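Local structure of trilobed Protease (Pyrococcus furiosus, 2GOP) at residues 279-283 / 284-288; 317-320 / 321-324; 33-36 / 37-40; 289-292 / 293-297. The protein forms the beta-propeller domain of a protease that probably cleaves peptides, its blades arranged in a ring of open velcro topology. One frame throughout, in Å; residues are numbered along the deposited sequence.

Contact 1 (279-283 / 284-288)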
loop_
_atom_site.group_PDB
_atom_site.type_symbol
_atom_site.label_atom_id
_atom_site.label_comp_id
_atom_site.label_asym_id
_atom_site.label_seq_id
_atom_site.Cartn_x
_atom_site.Cartn_y
_atom_site.Cartn_z
ATOM N N LEU A 279 9.393 -14.584 -2.470
ATOM C CA LEU A 279 10.281 -13.516 -2.927
ATOM C C LEU A 279 9.922 -13.145 -4.357
ATOM O O LEU A 279 9.579 -14.021 -5.151
ATOM C CB LEU A 279 11.738 -13.977 -2.892
ATOM C CG LEU A 279 12.731 -13.307 -1.947
ATOM C CD1 LEU A 279 12.170 -12.992 -0.577
ATOM C CD2 LEU A 279 13.960 -14.209 -1.854
ATOM N N PHE A 280 9.992 -11.848 -4.662
ATOM C CA PHE A 280 9.850 -11.328 -6.021
ATOM C C PHE A 280 11.253 -11.228 -6.639
ATOM O O PHE A 280 12.074 -10.427 -6.186
ATOM C CB PHE A 280 9.194 -9.949 -6.016
ATOM C CG PHE A 280 7.716 -9.970 -5.721
ATOM C CD1 PHE A 280 7.246 -10.354 -4.473
ATOM C CD2 PHE A 280 6.801 -9.581 -6.683
ATOM C CE1 PHE A 280 5.889 -10.364 -4.198
ATOM C CE2 PHE A 280 5.442 -9.586 -6.419
ATOM C CZ PHE A 280 4.983 -9.979 -5.172
ATOM N N GLU A 281 11.502 -12.042 -7.668
ATOM C CA GLU A 281 12.820 -12.194 -8.278
ATOM C C GLU A 281 12.698 -12.240 -9.794
ATOM O O GLU A 281 12.197 -13.227 -10.335
ATOM C CB GLU A 281 13.444 -13.527 -7.862
ATOM C CG GLU A 281 13.763 -13.676 -6.413
ATOM C CD GLU A 281 14.300 -15.060 -6.100
ATOM O OE1 GLU A 281 13.563 -16.056 -6.287
ATOM O OE2 GLU A 281 15.457 -15.150 -5.655
ATOM N N GLU A 282 13.137 -11.187 -10.474
ATOM C CA GLU A 282 13.327 -11.227 -11.930
ATOM C C GLU A 282 12.091 -11.677 -12.720
ATOM O O GLU A 282 12.186 -12.496 -13.643
ATOM C CB GLU A 282 14.510 -12.140 -12.259
ATOM C CG GLU A 282 15.837 -11.672 -11.668
ATOM C CD GLU A 282 16.573 -10.712 -12.585
ATOM O OE1 GLU A 282 16.033 -9.616 -12.867
ATOM O OE2 GLU A 282 17.696 -11.057 -13.026
ATOM N N GLY A 283 10.931 -11.136 -12.359
ATOM C CA GLY A 283 9.700 -11.433 -13.070
ATOM C C GLY A 283 8.941 -12.614 -12.509
ATOM O O GLY A 283 7.807 -12.859 -12.903
ATOM N N SER A 284 9.557 -13.341 -11.579
ATOM C CA SER A 284 8.911 -14.484 -10.932
ATOM C C SER A 284 8.637 -14.191 -9.462
ATOM O O SER A 284 9.191 -13.251 -8.881
ATOM C CB SER A 284 9.786 -15.732 -11.059
ATOM O OG SER A 284 9.836 -16.168 -12.406
ATOM N N VAL A 285 7.746 -14.994 -8.889
ATOM C CA VAL A 285 7.459 -14.965 -7.467
ATOM C C VAL A 285 7.624 -16.397 -6.971
ATOM O O VAL A 285 6.854 -17.280 -7.342
ATOM C CB VAL A 285 6.052 -14.415 -7.193
ATOM C CG1 VAL A 285 5.753 -14.383 -5.674
ATOM C CG2 VAL A 285 5.902 -13.019 -7.825
ATOM N N ASN A 286 8.670 -16.620 -6.176
ATOM C CA ASN A 286 9.089 -17.945 -5.766
ATOM C C ASN A 286 8.853 -18.177 -4.280
ATOM O O ASN A 286 8.906 -17.238 -3.510
ATOM C CB ASN A 286 10.567 -18.110 -6.089
ATOM C CG ASN A 286 10.838 -18.067 -7.576
ATOM O OD1 ASN A 286 10.168 -18.747 -8.359
ATOM N ND2 ASN A 286 11.811 -17.256 -7.976
ATOM N N LEU A 287 8.603 -19.431 -3.895
ATOM C CA LEU A 287 8.348 -19.812 -2.504
ATOM C C LEU A 287 9.589 -20.470 -1.926
ATOM O O LEU A 287 10.143 -21.406 -2.537
ATOM C CB LEU A 287 7.196 -20.821 -2.437
ATOM C CG LEU A 287 6.159 -20.871 -1.303
ATOM C CD1 LEU A 287 5.655 -22.317 -1.162
ATOM C CD2 LEU A 287 6.601 -20.318 0.047
ATOM N N TYR A 288 9.992 -20.014 -0.738
ATOM C CA TYR A 288 11.166 -20.531 -0.041
ATOM C C TYR A 288 10.848 -20.932 1.385
ATOM O O TYR A 288 9.807 -20.579 1.928
ATOM C CB TYR A 288 12.256 -19.451 0.034
ATOM C CG TYR A 288 12.856 -19.089 -1.292
ATOM C CD1 TYR A 288 12.316 -18.060 -2.067
ATOM C CD2 TYR A 288 13.955 -19.785 -1.787
ATOM C CE1 TYR A 288 12.866 -17.736 -3.300
ATOM C CE2 TYR A 288 14.509 -19.468 -3.030
ATOM C CZ TYR A 288 13.969 -18.443 -3.769
ATOM O OH TYR A 288 14.515 -18.140 -5.000
HETATM O O HOH W 1 9.185 -10.571 -9.594
HETATM O O HOH W 2 7.680 -15.757 -14.253
#
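Glu281 OE1 is gripped by two side chains of the facing strand: Asn286 ND2 donates to it over 2.7 Å, and Tyr288 OH over 2.6 Å. All three project from one face of a tight beta hairpin, strands 274-281 and 284-290 of a propeller blade, joined by a type I' turn from Glu281 to Ser284. The two donors share the oxygen by using different sides of it, the tyrosine on the syn side and the amide on the anti side. The carboxylate stands steeply to both partners, with its plane 78° from that of the amide, and OE1 sits at the edge of the tyrosine ring, near its plane. Glu281 reaches this spot because CG lies anti to the carbonyl carbon (chi1 -65°) and the chain then runs out extended. Cutting Glu281 back to an alanine is likely to leave Asn286 ND2 and Tyr288 OH without their common acceptor. Asn286 OD1 and Ser284 OG meanwhile bond to the backbone of Gly300, tying this face to the next loop. On the other face Val285 CG2 sits over the Phe280 ring, 3.9 Å from its centroid, a CH-pi contact on which Met240 of the second subunit also packs. Main-chain bonds link Leu279 with Asn286 and Glu281 with Ser284, each pair in both directions. Gly283, with its positive phi, suits the turn, since a side chain there would jam against the preceding carbonyl. A water beside the turn donates to Ser284 O at 2.8 Å and accepts only weakly from Gly283 N.

Contact 2 (317-320 / 321-324)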
loop_
_atom_site.group_PDB
_atom_site.type_symbol
_atom_site.label_atom_id
_atom_site.label_comp_id
_atom_site.label_asym_id
_atom_site.label_seq_id
_atom_site.Cartn_x
_atom_site.Cartn_y
_atom_site.Cartn_z
ATOM N N LYS A 317 -0.108 -21.667 -7.936
ATOM C CA LYS A 317 0.964 -21.342 -8.872
ATOM C C LYS A 317 0.419 -20.986 -10.261
ATOM O O LYS A 317 -0.279 -21.788 -10.885
ATOM C CB LYS A 317 1.931 -22.525 -9.003
ATOM C CG LYS A 317 2.999 -22.333 -10.076
ATOM C CD LYS A 317 4.119 -23.355 -9.970
ATOM C CE LYS A 317 3.647 -24.757 -10.246
ATOM N NZ LYS A 317 4.787 -25.684 -10.558
ATOM N N GLU A 318 0.778 -19.794 -10.737
ATOM C CA GLU A 318 0.396 -19.309 -12.052
ATOM C C GLU A 318 1.619 -19.205 -12.963
ATOM O O GLU A 318 2.728 -18.951 -12.499
ATOM C CB GLU A 318 -0.266 -17.943 -11.915
ATOM C CG GLU A 318 -0.888 -17.418 -13.187
ATOM C CD GLU A 318 -2.055 -16.518 -12.912
ATOM O OE1 GLU A 318 -3.078 -17.026 -12.408
ATOM O OE2 GLU A 318 -1.956 -15.307 -13.204
ATOM N N THR A 319 1.407 -19.413 -14.260
ATOM C CA THR A 319 2.455 -19.253 -15.271
ATOM C C THR A 319 1.961 -18.383 -16.437
ATOM O O THR A 319 0.790 -17.989 -16.497
ATOM C CB THR A 319 2.905 -20.614 -15.850
ATOM O OG1 THR A 319 1.846 -21.178 -16.627
ATOM C CG2 THR A 319 3.294 -21.581 -14.748
ATOM N N ALA A 320 2.855 -18.100 -17.375
ATOM C CA ALA A 320 2.494 -17.369 -18.591
ATOM C C ALA A 320 1.359 -18.050 -19.378
ATOM O O ALA A 320 0.523 -17.374 -19.982
ATOM C CB ALA A 320 3.729 -17.186 -19.485
ATOM N N THR A 321 1.327 -19.381 -19.369
ATOM C CA THR A 321 0.374 -20.133 -20.197
ATOM C C THR A 321 -0.762 -20.791 -19.417
ATOM O O THR A 321 -1.690 -21.335 -20.023
ATOM C CB THR A 321 1.094 -21.235 -20.991
ATOM O OG1 THR A 321 1.865 -22.040 -20.091
ATOM C CG2 THR A 321 2.013 -20.621 -22.037
ATOM N N ARG A 322 -0.691 -20.752 -18.088
ATOM C CA ARG A 322 -1.674 -21.418 -17.252
ATOM C C ARG A 322 -2.116 -20.525 -16.105
ATOM O O ARG A 322 -1.289 -20.061 -15.326
ATOM C CB ARG A 322 -1.082 -22.703 -16.677
ATOM C CG ARG A 322 -0.900 -23.814 -17.674
ATOM C CD ARG A 322 -2.233 -24.460 -18.007
ATOM N NE ARG A 322 -2.071 -25.576 -18.934
ATOM C CZ ARG A 322 -1.902 -25.454 -20.248
ATOM N NH1 ARG A 322 -1.886 -24.255 -20.828
ATOM N NH2 ARG A 322 -1.756 -26.549 -20.989
ATOM N N LEU A 323 -3.420 -20.297 -15.998
ATOM C CA LEU A 323 -3.978 -19.673 -14.812
ATOM C C LEU A 323 -3.598 -20.492 -13.587
ATOM O O LEU A 323 -3.337 -21.689 -13.678
ATOM C CB LEU A 323 -5.507 -19.568 -14.902
ATOM C CG LEU A 323 -6.093 -18.371 -15.647
ATOM C CD1 LEU A 323 -7.604 -18.525 -15.758
ATOM C CD2 LEU A 323 -5.718 -17.073 -14.937
ATOM N N ARG A 324 -3.556 -19.834 -12.442
ATOM C CA ARG A 324 -3.234 -20.501 -11.189
ATOM C C ARG A 324 -4.075 -21.757 -10.939
ATOM O O ARG A 324 -5.284 -21.775 -11.184
ATOM C CB ARG A 324 -3.361 -19.535 -10.009
ATOM C CG ARG A 324 -4.720 -18.875 -9.873
ATOM C CD ARG A 324 -4.623 -17.519 -9.202
ATOM N NE ARG A 324 -5.899 -16.803 -9.242
ATOM C CZ ARG A 324 -6.310 -16.010 -10.230
ATOM N NH1 ARG A 324 -5.568 -15.797 -11.307
ATOM N NH2 ARG A 324 -7.487 -15.415 -10.132
HETATM O O HOH W 3 -1.095 -22.967 -13.127
#
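Glu318 and Arg324 run side by side and point the same way, so the carboxylate comes up to the edge of the guanidinium with the two planes 44° apart. Their salt bridge uses the syn lone pair of Glu318 OE1, met by Arg324 NH1 at 3.0 Å with the acceptor close to the guanidinium plane. On its anti side the same oxygen takes the backbone N of Arg324 at 2.8 Å. CG of Glu318 stands anti to its own N (chi1 -172°), which sends the acid across the turn to the arginine. With a glutamine in its place, Arg324 would probably lose the charge that faces its guanidinium. A water donates to both Lys317 O and Leu323 O. Arg324 NE bonds to Leu17 O of strand 16-23, so the group reaches beyond its own blade. Thr319 and Arg322 also lie alongside each other, and Thr319 N donates to Arg322 O at 3.0 Å in the carbonyl plane. Thr319 OG1 accepts weakly from the N of Thr321 and of Arg322, consistent with an ST turn in the loop between strands 313-318 and 325-329, at the seam where the last blade of the propeller meets the first.

Contact 3 (33-36 / 37-40)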
loop_
_atom_site.group_PDB
_atom_site.type_symbol
_atom_site.label_atom_id
_atom_site.label_comp_id
_atom_site.label_asym_id
_atom_site.label_seq_id
_atom_site.Cartn_x
_atom_site.Cartn_y
_atom_site.Cartn_z
ATOM N N LYS A 33 -16.186 -18.467 -10.448
ATOM C CA LYS A 33 -16.609 -18.930 -11.760
ATOM C C LYS A 33 -17.877 -18.200 -12.173
ATOM O O LYS A 33 -18.690 -17.823 -11.324
ATOM C CB LYS A 33 -16.867 -20.436 -11.679
ATOM C CG LYS A 33 -16.735 -21.206 -12.970
ATOM C CD LYS A 33 -16.539 -22.700 -12.688
ATOM C CE LYS A 33 -17.609 -23.270 -11.744
ATOM N NZ LYS A 33 -17.565 -24.759 -11.674
ATOM N N ALA A 34 -18.044 -17.999 -13.477
ATOM C CA ALA A 34 -19.240 -17.349 -14.001
ATOM C C ALA A 34 -20.414 -18.314 -13.938
ATOM O O ALA A 34 -20.337 -19.414 -14.471
ATOM C CB ALA A 34 -19.012 -16.893 -15.431
ATOM N N ASN A 35 -21.483 -17.911 -13.258
ATOM C CA ASN A 35 -22.757 -18.615 -13.359
ATOM C C ASN A 35 -23.445 -18.136 -14.624
ATOM O O ASN A 35 -23.994 -17.033 -14.663
ATOM C CB ASN A 35 -23.645 -18.364 -12.134
ATOM C CG ASN A 35 -24.995 -19.087 -12.216
ATOM O OD1 ASN A 35 -25.390 -19.594 -13.270
ATOM N ND2 ASN A 35 -25.712 -19.119 -11.098
ATOM N N LEU A 36 -23.399 -18.981 -15.652
ATOM C CA LEU A 36 -24.011 -18.702 -16.953
ATOM C C LEU A 36 -25.537 -18.540 -16.909
ATOM O O LEU A 36 -26.123 -17.984 -17.837
ATOM C CB LEU A 36 -23.644 -19.805 -17.960
ATOM C CG LEU A 36 -23.958 -21.261 -17.573
ATOM C CD1 LEU A 36 -24.347 -22.086 -18.799
ATOM C CD2 LEU A 36 -22.785 -21.908 -16.832
ATOM N N LYS A 37 -26.174 -19.035 -15.850
ATOM C CA LYS A 37 -27.624 -18.897 -15.693
ATOM C C LYS A 37 -27.977 -17.533 -15.101
ATOM O O LYS A 37 -28.735 -16.772 -15.696
ATOM C CB LYS A 37 -28.185 -20.019 -14.810
ATOM C CG LYS A 37 -27.842 -21.437 -15.273
ATOM C CD LYS A 37 -28.386 -21.728 -16.668
ATOM C CE LYS A 37 -28.085 -23.152 -17.107
ATOM N NZ LYS A 37 -28.514 -23.385 -18.514
ATOM N N ASP A 38 -27.413 -17.229 -13.934
ATOM C CA ASP A 38 -27.652 -15.953 -13.250
ATOM C C ASP A 38 -26.822 -14.792 -13.815
ATOM O O ASP A 38 -27.026 -13.644 -13.423
ATOM C CB ASP A 38 -27.372 -16.088 -11.747
ATOM C CG ASP A 38 -28.314 -17.066 -11.057
ATOM O OD1 ASP A 38 -28.336 -18.256 -11.443
ATOM O OD2 ASP A 38 -29.024 -16.643 -10.119
ATOM N N ASN A 39 -25.887 -15.098 -14.716
ATOM C CA ASN A 39 -25.038 -14.092 -15.370
ATOM C C ASN A 39 -24.253 -13.220 -14.386
ATOM O O ASN A 39 -24.350 -11.986 -14.393
ATOM C CB ASN A 39 -25.857 -13.238 -16.350
ATOM C CG ASN A 39 -26.318 -14.028 -17.564
ATOM O OD1 ASN A 39 -25.821 -15.124 -17.832
ATOM N ND2 ASN A 39 -27.267 -13.469 -18.310
ATOM N N LYS A 40 -23.475 -13.890 -13.541
ATOM C CA LYS A 40 -22.580 -13.230 -12.597
ATOM C C LYS A 40 -21.570 -14.239 -12.057
ATOM O O LYS A 40 -21.779 -15.454 -12.148
ATOM C CB LYS A 40 -23.363 -12.605 -11.438
ATOM C CG LYS A 40 -24.353 -13.555 -10.766
ATOM C CD LYS A 40 -24.397 -13.349 -9.255
ATOM C CE LYS A 40 -25.484 -14.199 -8.606
ATOM N NZ LYS A 40 -25.238 -14.410 -7.151
#
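Asn35 brings its amide up to Lys37 and Asp38 by setting CG opposite its backbone N (chi1 180°), with a small chi2 of -13° that carries OD1 to the amides of the loop. There OD1 accepts from Lys37 N at 2.8 Å and from Asp38 N at 3.2 Å, both donors coming from the same face of the amide plane. They are not equivalent: Lys37 N is moderately tilted from the plane, whereas Asp38 N stands almost directly above it, 77° out. The bond from Lys37 N makes this an Asx turn, Asp38 N adds a second donor to the same oxygen, and together they fix the rotation of the Asn35 amide. The other end of that amide, ND2, has a weak bond to Asp38 OD1 at 2.8 Å; amide and carboxylate cross obliquely. A better partner for ND2 is Glu42 OE2, on the strand that follows.

Backbone bonds close the loop. Asn35 N donates to Lys40 O at 2.7 Å, and Asn35 O takes two weak bonds in return, from Asn39 N at 2.7 Å and from Lys40 N at 3.4 Å. With Asn39 and Lys40 both facing Asn35, the connection is a G1 beta bulge, and Asn39 takes up the positive phi that such a bulge requires at its first position. Leu36 and Lys37 form the outer bend, with most of the loop exposed to solvent. The loop connects strands 26-35 and 40-49, the two central strands of the first blade; the hairpin continues with the backbone bonding of Lys33 and Glu42, and strands 16-23 and 55-59 flank its two strands.

Contact 4 (289-292 / 293-297)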
loop_
_atom_site.group_PDB
_atom_site.type_symbol
_atom_site.label_atom_id
_atom_site.label_comp_id
_atom_site.label_asym_id
_atom_site.label_seq_id
_atom_site.Cartn_x
_atom_site.Cartn_y
_atom_site.Cartn_z
ATOM N N ILE A 289 11.783 -21.658 1.994
ATOM C CA ILE A 289 11.730 -21.929 3.418
ATOM C C ILE A 289 13.049 -21.496 4.019
ATOM O O ILE A 289 14.129 -21.694 3.424
ATOM C CB ILE A 289 11.437 -23.426 3.724
ATOM C CG1 ILE A 289 11.186 -23.637 5.225
ATOM C CG2 ILE A 289 12.572 -24.327 3.223
ATOM C CD1 ILE A 289 11.045 -25.087 5.619
ATOM N N TRP A 290 12.959 -20.886 5.198
ATOM C CA TRP A 290 14.129 -20.534 5.980
ATOM C C TRP A 290 14.141 -21.341 7.268
ATOM O O TRP A 290 13.122 -21.446 7.969
ATOM C CB TRP A 290 14.139 -19.040 6.294
ATOM C CG TRP A 290 15.309 -18.625 7.111
ATOM C CD1 TRP A 290 16.513 -18.203 6.649
ATOM C CD2 TRP A 290 15.392 -18.599 8.541
ATOM N NE1 TRP A 290 17.340 -17.907 7.694
ATOM C CE2 TRP A 290 16.678 -18.137 8.870
ATOM C CE3 TRP A 290 14.497 -18.904 9.574
ATOM C CZ2 TRP A 290 17.108 -18.000 10.183
ATOM C CZ3 TRP A 290 14.922 -18.758 10.885
ATOM C CH2 TRP A 290 16.221 -18.309 11.176
ATOM N N ASP A 291 15.298 -21.925 7.564
ATOM C CA ASP A 291 15.482 -22.701 8.785
ATOM C C ASP A 291 16.876 -22.478 9.384
ATOM O O ASP A 291 17.389 -23.318 10.107
ATOM C CB ASP A 291 15.219 -24.190 8.501
ATOM C CG ASP A 291 16.318 -24.843 7.660
ATOM O OD1 ASP A 291 17.157 -24.121 7.062
ATOM O OD2 ASP A 291 16.334 -26.091 7.595
ATOM N N GLY A 292 17.463 -21.323 9.097
ATOM C CA GLY A 292 18.869 -21.060 9.356
ATOM C C GLY A 292 19.594 -20.857 8.043
ATOM O O GLY A 292 20.637 -20.206 8.003
ATOM N N GLU A 293 19.043 -21.448 6.981
ATOM C CA GLU A 293 19.429 -21.168 5.596
ATOM C C GLU A 293 18.181 -21.168 4.718
ATOM O O GLU A 293 17.150 -21.740 5.084
ATOM C CB GLU A 293 20.426 -22.203 5.074
ATOM C CG GLU A 293 19.829 -23.562 4.757
ATOM C CD GLU A 293 20.890 -24.627 4.529
ATOM O OE1 GLU A 293 21.060 -25.489 5.419
ATOM O OE2 GLU A 293 21.547 -24.609 3.465
ATOM N N ILE A 294 18.279 -20.524 3.559
ATOM C CA ILE A 294 17.154 -20.442 2.626
ATOM C C ILE A 294 17.236 -21.585 1.613
ATOM O O ILE A 294 18.276 -21.804 0.985
ATOM C CB ILE A 294 17.120 -19.092 1.887
ATOM C CG1 ILE A 294 16.900 -17.951 2.881
ATOM C CG2 ILE A 294 16.032 -19.084 0.831
ATOM C CD1 ILE A 294 17.136 -16.579 2.295
ATOM N N LYS A 295 16.139 -22.318 1.469
ATOM C CA LYS A 295 16.052 -23.372 0.473
ATOM C C LYS A 295 14.754 -23.196 -0.305
ATOM O O LYS A 295 13.742 -22.757 0.265
ATOM C CB LYS A 295 16.109 -24.738 1.141
ATOM C CG LYS A 295 17.301 -24.927 2.079
ATOM C CD LYS A 295 17.275 -26.303 2.739
ATOM C CE LYS A 295 17.948 -26.308 4.120
ATOM N NZ LYS A 295 17.603 -27.513 4.952
ATOM N N PRO A 296 14.786 -23.484 -1.617
ATOM C CA PRO A 296 13.600 -23.354 -2.457
ATOM C C PRO A 296 12.551 -24.423 -2.194
ATOM O O PRO A 296 12.899 -25.575 -1.934
ATOM C CB PRO A 296 14.159 -23.525 -3.876
ATOM C CG PRO A 296 15.356 -24.387 -3.696
ATOM C CD PRO A 296 15.956 -23.938 -2.398
ATOM N N ILE A 297 11.280 -24.027 -2.245
ATOM C CA ILE A 297 10.163 -24.966 -2.277
ATOM C C ILE A 297 9.610 -25.072 -3.705
ATOM O O ILE A 297 9.482 -26.162 -4.261
ATOM C CB ILE A 297 9.042 -24.528 -1.321
ATOM C CG1 ILE A 297 9.466 -24.775 0.139
ATOM C CG2 ILE A 297 7.745 -25.276 -1.645
ATOM C CD1 ILE A 297 8.483 -24.240 1.182
#
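Ile289 and Lys295 are joined by a pair of backbone bonds, Ile289 N to Lys295 O at 2.8 Å and Lys295 N to Ile289 O at 2.9 Å. They set the register of the hairpin that carries strand 284-290 into the outermost strand 294-296 of the same propeller blade. Nearer the bend, Asp291 N donates to Glu293 O at 3.1 Å.

Both side-chain polar bonds end on the Asp291 carboxylate. Its CG lies between the backbone N and carbonyl carbon (chi1 71°), which brings OD1 back over the turn to accept from Glu293 N at 3.3 Å, on the anti side of the carboxylate: an Asx turn. The second oxygen, OD2, is met on its syn side by Lys295 NZ in a salt bridge of 3.3 Å; the lysine chain is stretched out and crosses the acid at about a right angle. Gly292, between Asp291 and Glu293, has backbone angles at which a side chain would jam against the preceding carbonyl, and its backbone N packs over the centre of the Trp290 ring.

Apolar contacts fall on both faces. Trp290 presents its ring edge to Ile294, with CD1 3.8 Å from CG1. On the opposite face Ile289 CB meets Ile297 CD1 at 4.0 Å, and both isoleucines also rest on Tyr276 of strand 274-281.

One carboxylate thus serves both the turn and the lysine. Because Glu293 OE1 comes within 4.5 Å of Asp291 OD1, Lys295 probably offsets negative charge gathered at this solvent-facing bend.

Contacts 1 and 4 belong to one blade and share strand 284-290, which pairs with strand 274-281 in the first and strand 294-296 in the second; they touch where Tyr288 packs on Ile294. Contact 1 is mostly buried and lies within reach of the second subunit, and its carboxylate is met by neutral donors. Contact 4, at the surface, sets a lysine against its acid instead. Contact 2, partly buried in the following blade, has an arginine salt bridge; its centre is about 14 Å from that of contact 1. Contact 3 is exposed, with centres at least 23 Å from the others, and relies on an asparagine and main-chain amides in the first blade.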